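Diaminobutyrate-pyruvate transaminase and L-2,4-diaminobutyrate decarboxylase (Vibrio parahaemolyticus, PDB 2QMA) probably binds pyridoxal 5'-phosphate and, through the C-terminal decarboxylase domain that makes up this chain, cleaves a carbon-carbon bond of its substrate. Local coordinates at residues P114-E119 with Y328-C333; Q143-W148 with K379-M384. All blocks are in the same frame, centred on the assembly; numbering follows the deposited sequence.

In the fold
After several N-terminal helices the chain enters helix 113-125, which gives contact 1 its first segment, and then helix 136-152, which does the same for contact 2. Most of the seven-stranded mixed sheet follows before the chain returns in the loop between strands 318-322 and 334-338, where residues 328-333 close contact 1. Helix 377-386 closes contact 2 later still, so the two loops cross. The contacts meet at Lys379, whose NZ bonds to the carbonyl oxygens of Thr330 and Ser332. Together they tie two early helices to the loop beyond Lys325, the predicted cofactor lysine, and to helix 377-386, and both reach the second subunit.

Contact 1: residues P114-E119 with Y328-C333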
loop_
_atom_site.group_PDB
_atom_site.type_symbol
_atom_site.label_atom_id
_atom_site.label_comp_id
_atom_site.label_asym_id
_atom_site.label_seq_id
_atom_site.Cartn_x
_atom_site.Cartn_y
_atom_site.Cartn_z
ATOM N N PRO A 114 -14.422 10.019 -9.814
ATOM C CA PRO A 114 -14.147 8.715 -10.408
ATOM C C PRO A 114 -13.229 7.803 -9.596
ATOM O O PRO A 114 -13.427 6.590 -9.619
ATOM C CB PRO A 114 -13.506 9.059 -11.767
ATOM C CG PRO A 114 -13.154 10.471 -11.706
ATOM C CD PRO A 114 -14.114 11.113 -10.768
ATOM N N ALA A 115 -12.253 8.385 -8.900
ATOM C CA ALA A 115 -11.444 7.607 -7.937
ATOM C C ALA A 115 -12.282 7.119 -6.742
ATOM O O ALA A 115 -12.158 5.969 -6.347
ATOM C CB ALA A 115 -10.261 8.382 -7.489
ATOM N N VAL A 116 -13.156 7.969 -6.196
ATOM C CA VAL A 116 -14.022 7.544 -5.084
ATOM C C VAL A 116 -14.996 6.407 -5.510
ATOM O O VAL A 116 -15.152 5.422 -4.794
ATOM C CB VAL A 116 -14.718 8.758 -4.424
ATOM C CG1 VAL A 116 -15.664 8.327 -3.254
ATOM C CG2 VAL A 116 -13.692 9.734 -3.921
ATOM N N ALA A 117 -15.627 6.529 -6.675
ATOM C CA ALA A 117 -16.513 5.467 -7.188
ATOM C C ALA A 117 -15.676 4.208 -7.367
ATOM O O ALA A 117 -16.109 3.134 -6.971
ATOM C CB ALA A 117 -17.146 5.862 -8.520
ATOM N N ALA A 118 -14.487 4.336 -7.968
ATOM C CA ALA A 118 -13.598 3.179 -8.186
ATOM C C ALA A 118 -13.303 2.429 -6.871
ATOM O O ALA A 118 -13.284 1.193 -6.848
ATOM C CB ALA A 118 -12.283 3.611 -8.893
ATOM N N GLU A 119 -13.096 3.157 -5.773
ATOM C CA GLU A 119 -12.785 2.505 -4.509
ATOM C C GLU A 119 -13.908 1.594 -4.057
ATOM O O GLU A 119 -13.644 0.564 -3.451
ATOM C CB GLU A 119 -12.553 3.528 -3.393
ATOM C CG GLU A 119 -11.260 4.332 -3.565
ATOM C CD GLU A 119 -10.006 3.591 -3.119
ATOM O OE1 GLU A 119 -10.024 2.353 -3.111
ATOM O OE2 GLU A 119 -8.992 4.249 -2.808
ATOM N N TYR A 328 -5.293 13.619 -8.505
ATOM C CA TYR A 328 -6.506 13.584 -7.654
ATOM C C TYR A 328 -7.082 12.213 -7.288
ATOM O O TYR A 328 -8.231 12.117 -6.841
ATOM C CB TYR A 328 -7.607 14.397 -8.331
ATOM C CG TYR A 328 -7.163 15.786 -8.710
ATOM C CD1 TYR A 328 -6.866 16.739 -7.724
ATOM C CD2 TYR A 328 -7.136 16.183 -10.052
ATOM C CE1 TYR A 328 -6.503 18.048 -8.062
ATOM C CE2 TYR A 328 -6.778 17.526 -10.407
ATOM C CZ TYR A 328 -6.451 18.429 -9.392
ATOM O OH TYR A 328 -6.087 19.714 -9.710
ATOM N N GLN A 329 -6.293 11.154 -7.477
ATOM C CA GLN A 329 -6.728 9.822 -7.090
ATOM C C GLN A 329 -6.658 9.664 -5.562
ATOM O O GLN A 329 -5.814 10.286 -4.917
ATOM C CB GLN A 329 -5.868 8.743 -7.808
ATOM C CG GLN A 329 -5.868 8.949 -9.347
ATOM C CD GLN A 329 -7.291 9.038 -9.932
ATOM O OE1 GLN A 329 -7.978 8.025 -10.066
ATOM N NE2 GLN A 329 -7.738 10.253 -10.248
ATOM N N THR A 330 -7.506 8.807 -4.994
ATOM C CA THR A 330 -7.404 8.481 -3.579
ATOM C C THR A 330 -6.090 7.715 -3.236
ATOM O O THR A 330 -5.574 6.898 -4.034
ATOM C CB THR A 330 -8.597 7.639 -3.095
ATOM O OG1 THR A 330 -8.764 6.538 -3.973
ATOM C CG2 THR A 330 -9.939 8.455 -3.057
ATOM N N ILE A 331 -5.548 7.981 -2.054
ATOM C CA ILE A 331 -4.417 7.165 -1.560
ATOM C C ILE A 331 -4.825 5.696 -1.418
ATOM O O ILE A 331 -5.917 5.449 -0.938
ATOM C CB ILE A 331 -3.907 7.714 -0.210
ATOM C CG1 ILE A 331 -3.409 9.160 -0.383
ATOM C CG2 ILE A 331 -2.829 6.785 0.415
ATOM C CD1 ILE A 331 -3.638 9.991 0.887
ATOM N N SER A 332 -4.023 4.695 -1.842
ATOM C CA SER A 332 -2.766 4.796 -2.609
ATOM C C SER A 332 -3.015 4.699 -4.098
ATOM O O SER A 332 -3.965 4.029 -4.562
ATOM C CB SER A 332 -1.859 3.614 -2.239
ATOM O OG SER A 332 -2.654 2.412 -2.176
ATOM N N CYS A 333 -2.154 5.346 -4.876
ATOM C CA CYS A 333 -2.252 5.210 -6.323
ATOM C C CYS A 333 -0.950 5.809 -6.833
ATOM O O CYS A 333 -0.839 7.029 -6.945
ATOM C CB CYS A 333 -3.475 5.952 -6.860
ATOM S SG CYS A 333 -3.969 5.492 -8.545
#
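Thr330 and Glu119 reach toward each other from opposite directions, and the threonine hydroxyl closes the gap: OG1 donates to Glu119 OE2 over 2.6 Å. The oxygen is met on its anti side, with the donor 27° out of the carboxylate plane. Two torsions shape this meeting. Thr330 OG1 sits between the backbone N and the carbonyl carbon (chi1 51°), which directs the hydroxyl at the acid, while the bend of Glu119 at chi2 (-80°) swings its carboxylate round so that OE2 meets the hydroxyl. The buried carboxylate is held by several cations as well: OE1 pairs with Arg374, and OE2 with Lys379 and with Arg374 of the second subunit, an arrangement that would probably stabilise its negative charge.

The loop belongs to the large domain of a fold-type I pyridoxal-phosphate enzyme; it follows closely on Lys325, the predicted attachment point of the cofactor, which is not attached here. A cis peptide bond precedes Ser332 in this loop.

Away from the carboxylate, the methyl of Ala115 fills the angle between the Gln329 amide and the threonine backbone, its CB lying 3.5 Å from Gln329 OE1 and 3.7 Å from Thr330 N. The Gln329 amide is fixed at both ends, OE1 by Thr383 OG1 and NE2 by the carbonyl of Phe327. Val116 adds a looser apolar touch to Thr330: the two side chains cross at about a right angle, with Val116 CG2 4.1 Å from Thr330 CG2.

Contact 2: residues Q143-W148 with K379-M384; sequences QKVVNW and KVFMTM. With EDO (1,2-ethanediol), chain C.
Met384, a selenomethionine here, lays its CG over one face of the Trp148 indole, 3.5 Å from CH2 of that ring. The approach is a CH-pi contact, 29° off the normal of the six-membered ring. The bend at chi2 (-48°) turns the selenium back beside the ring, where SE is 3.6 Å from Trp148 CH2 in an oblique Met-aromatic contact. Trp148 NE1 hydrogen-bonds to Asp74 of the second subunit.

Val145 occupies the middle, its two methyls divided between neighbouring residues: CG1 meets Val380 CG1 at 3.9 Å, and CG2 packs 3.7 Å from Phe381 CB and lies at the edge of the Phe381 ring. Packing thins toward Lys144, whose CG only approaches Phe381 CE1, at 4.1 Å. The rest of this partly exposed lysine leads away from helix 377-386, and NZ bonds to both oxygens of an ethanediol, probably from the crystallisation liquor, at 2.9 Å for O1 and 2.7 Å for O2, and to the Asn69 carbonyl of the second subunit.

The segment axes pass 9.7 Å apart at 64°, and Phe163 of strand 160-164 touches Val145 and Val380, so the two helices pack together against the end of the central sheet, as in the large domain of fold-type I pyridoxal-phosphate enzymes.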
loop_
_atom_site.group_PDB
_atom_site.type_symbol
_atom_site.label_atom_id
_atom_site.label_comp_id
_atom_site.label_asym_id
_atom_site.label_seq_id
_atom_site.Cartn_x
_atom_site.Cartn_y
_atom_site.Cartn_z
ATOM N N GLN A 143 -2.314 -3.521 -16.542
ATOM C CA GLN A 143 -1.374 -3.462 -17.664
ATOM C C GLN A 143 -1.767 -2.400 -18.725
ATOM O O GLN A 143 -0.920 -1.701 -19.268
ATOM C CB GLN A 143 -1.180 -4.825 -18.320
ATOM C CG GLN A 143 0.018 -4.822 -19.307
ATOM C CD GLN A 143 1.389 -4.648 -18.613
ATOM O OE1 GLN A 143 1.730 -5.390 -17.701
ATOM N NE2 GLN A 143 2.167 -3.661 -19.060
ATOM N N LYS A 144 -3.051 -2.304 -19.010
ATOM C CA LYS A 144 -3.611 -1.312 -19.940
ATOM C C LYS A 144 -3.209 0.116 -19.497
ATOM O O LYS A 144 -2.751 0.924 -20.319
ATOM C CB LYS A 144 -5.151 -1.457 -19.965
ATOM C CG LYS A 144 -5.950 -0.338 -20.652
ATOM C CD LYS A 144 -5.524 -0.046 -22.098
ATOM C CE LYS A 144 -6.611 0.791 -22.798
ATOM N NZ LYS A 144 -6.191 1.327 -24.160
ATOM N N VAL A 145 -3.445 0.416 -18.209
ATOM C CA VAL A 145 -3.161 1.749 -17.647
ATOM C C VAL A 145 -1.648 1.989 -17.700
ATOM O O VAL A 145 -1.188 3.098 -18.051
ATOM C CB VAL A 145 -3.683 1.885 -16.186
ATOM C CG1 VAL A 145 -3.115 3.137 -15.498
ATOM C CG2 VAL A 145 -5.199 1.848 -16.104
ATOM N N VAL A 146 -0.874 0.948 -17.354
ATOM C CA VAL A 146 0.600 1.049 -17.413
ATOM C C VAL A 146 1.064 1.371 -18.849
ATOM O O VAL A 146 1.927 2.243 -19.063
ATOM C CB VAL A 146 1.312 -0.229 -16.861
ATOM C CG1 VAL A 146 2.779 -0.225 -17.298
ATOM C CG2 VAL A 146 1.273 -0.235 -15.318
ATOM N N ASN A 147 0.530 0.619 -19.817
ATOM C CA ASN A 147 0.872 0.823 -21.229
ATOM C C ASN A 147 0.539 2.237 -21.676
ATOM O O ASN A 147 1.328 2.890 -22.373
ATOM C CB ASN A 147 0.129 -0.184 -22.126
ATOM C CG ASN A 147 0.627 -1.615 -21.964
ATOM O OD1 ASN A 147 -0.037 -2.533 -22.426
ATOM N ND2 ASN A 147 1.790 -1.809 -21.332
ATOM N N TRP A 148 -0.630 2.711 -21.250
ATOM C CA TRP A 148 -1.093 4.071 -21.559
ATOM C C TRP A 148 -0.088 5.094 -20.977
ATOM O O TRP A 148 0.321 6.045 -21.645
ATOM C CB TRP A 148 -2.513 4.271 -20.972
ATOM C CG TRP A 148 -3.143 5.611 -21.208
ATOM C CD1 TRP A 148 -3.741 6.039 -22.351
ATOM C CD2 TRP A 148 -3.232 6.696 -20.264
ATOM N NE1 TRP A 148 -4.173 7.328 -22.195
ATOM C CE2 TRP A 148 -3.868 7.771 -20.934
ATOM C CE3 TRP A 148 -2.769 6.887 -18.940
ATOM C CZ2 TRP A 148 -4.135 9.000 -20.307
ATOM C CZ3 TRP A 148 -2.995 8.112 -18.315
ATOM C CH2 TRP A 148 -3.687 9.160 -18.996
ATOM N N LYS A 379 -8.806 3.091 -10.371
ATOM C CA LYS A 379 -9.014 4.516 -10.201
ATOM C C LYS A 379 -8.597 5.278 -11.478
ATOM O O LYS A 379 -9.397 6.052 -11.993
ATOM C CB LYS A 379 -8.217 5.055 -9.014
ATOM C CG LYS A 379 -8.542 4.391 -7.682
ATOM C CD LYS A 379 -7.416 4.711 -6.676
ATOM C CE LYS A 379 -7.506 3.838 -5.505
ATOM N NZ LYS A 379 -6.640 4.339 -4.395
ATOM N N VAL A 380 -7.369 5.054 -11.963
ATOM C CA VAL A 380 -6.884 5.785 -13.134
ATOM C C VAL A 380 -7.685 5.327 -14.367
ATOM O O VAL A 380 -8.019 6.146 -15.243
ATOM C CB VAL A 380 -5.370 5.591 -13.375
ATOM C CG1 VAL A 380 -4.898 6.449 -14.555
ATOM C CG2 VAL A 380 -4.541 5.905 -12.111
ATOM N N PHE A 381 -7.969 4.027 -14.463
ATOM C CA PHE A 381 -8.686 3.470 -15.614
ATOM C C PHE A 381 -10.043 4.170 -15.735
ATOM O O PHE A 381 -10.415 4.622 -16.830
ATOM C CB PHE A 381 -8.806 1.941 -15.463
ATOM C CG PHE A 381 -9.537 1.235 -16.580
ATOM C CD1 PHE A 381 -8.919 0.994 -17.797
ATOM C CD2 PHE A 381 -10.814 0.720 -16.369
ATOM C CE1 PHE A 381 -9.565 0.276 -18.797
ATOM C CE2 PHE A 381 -11.464 0.012 -17.376
ATOM C CZ PHE A 381 -10.836 -0.215 -18.580
HETATM N N MSE A 382 -10.750 4.312 -14.613
HETATM C CA MSE A 382 -12.058 5.001 -14.611
HETATM C C MSE A 382 -11.934 6.509 -14.805
HETATM O O MSE A 382 -12.683 7.102 -15.600
HETATM C CB MSE A 382 -12.861 4.675 -13.343
HETATM C CG MSE A 382 -13.112 3.173 -13.233
HETATM SE SE MSE A 382 -14.375 2.611 -11.888
HETATM C CE MSE A 382 -15.799 3.886 -12.270
ATOM N N THR A 383 -10.973 7.117 -14.117
ATOM C CA THR A 383 -10.729 8.554 -14.220
ATOM C C THR A 383 -10.460 9.015 -15.672
ATOM O O THR A 383 -11.027 10.053 -16.122
ATOM C CB THR A 383 -9.579 8.979 -13.280
ATOM O OG1 THR A 383 -10.063 9.067 -11.923
ATOM C CG2 THR A 383 -8.995 10.310 -13.719
HETATM N N MSE A 384 -9.641 8.256 -16.412
HETATM C CA MSE A 384 -9.310 8.643 -17.810
HETATM C C MSE A 384 -10.457 8.449 -18.818
HETATM O O MSE A 384 -10.471 9.076 -19.896
HETATM C CB MSE A 384 -8.027 7.961 -18.289
HETATM C CG MSE A 384 -6.784 8.387 -17.468
HETATM SE SE MSE A 384 -6.581 10.303 -17.190
HETATM C CE MSE A 384 -7.473 10.510 -15.543
HETATM C C1 EDO C . -2.674 0.831 -25.175
HETATM O O1 EDO C . -3.747 -0.102 -24.883
HETATM C C2 EDO C . -2.592 2.003 -24.200
HETATM O O2 EDO C . -3.830 2.710 -24.132
#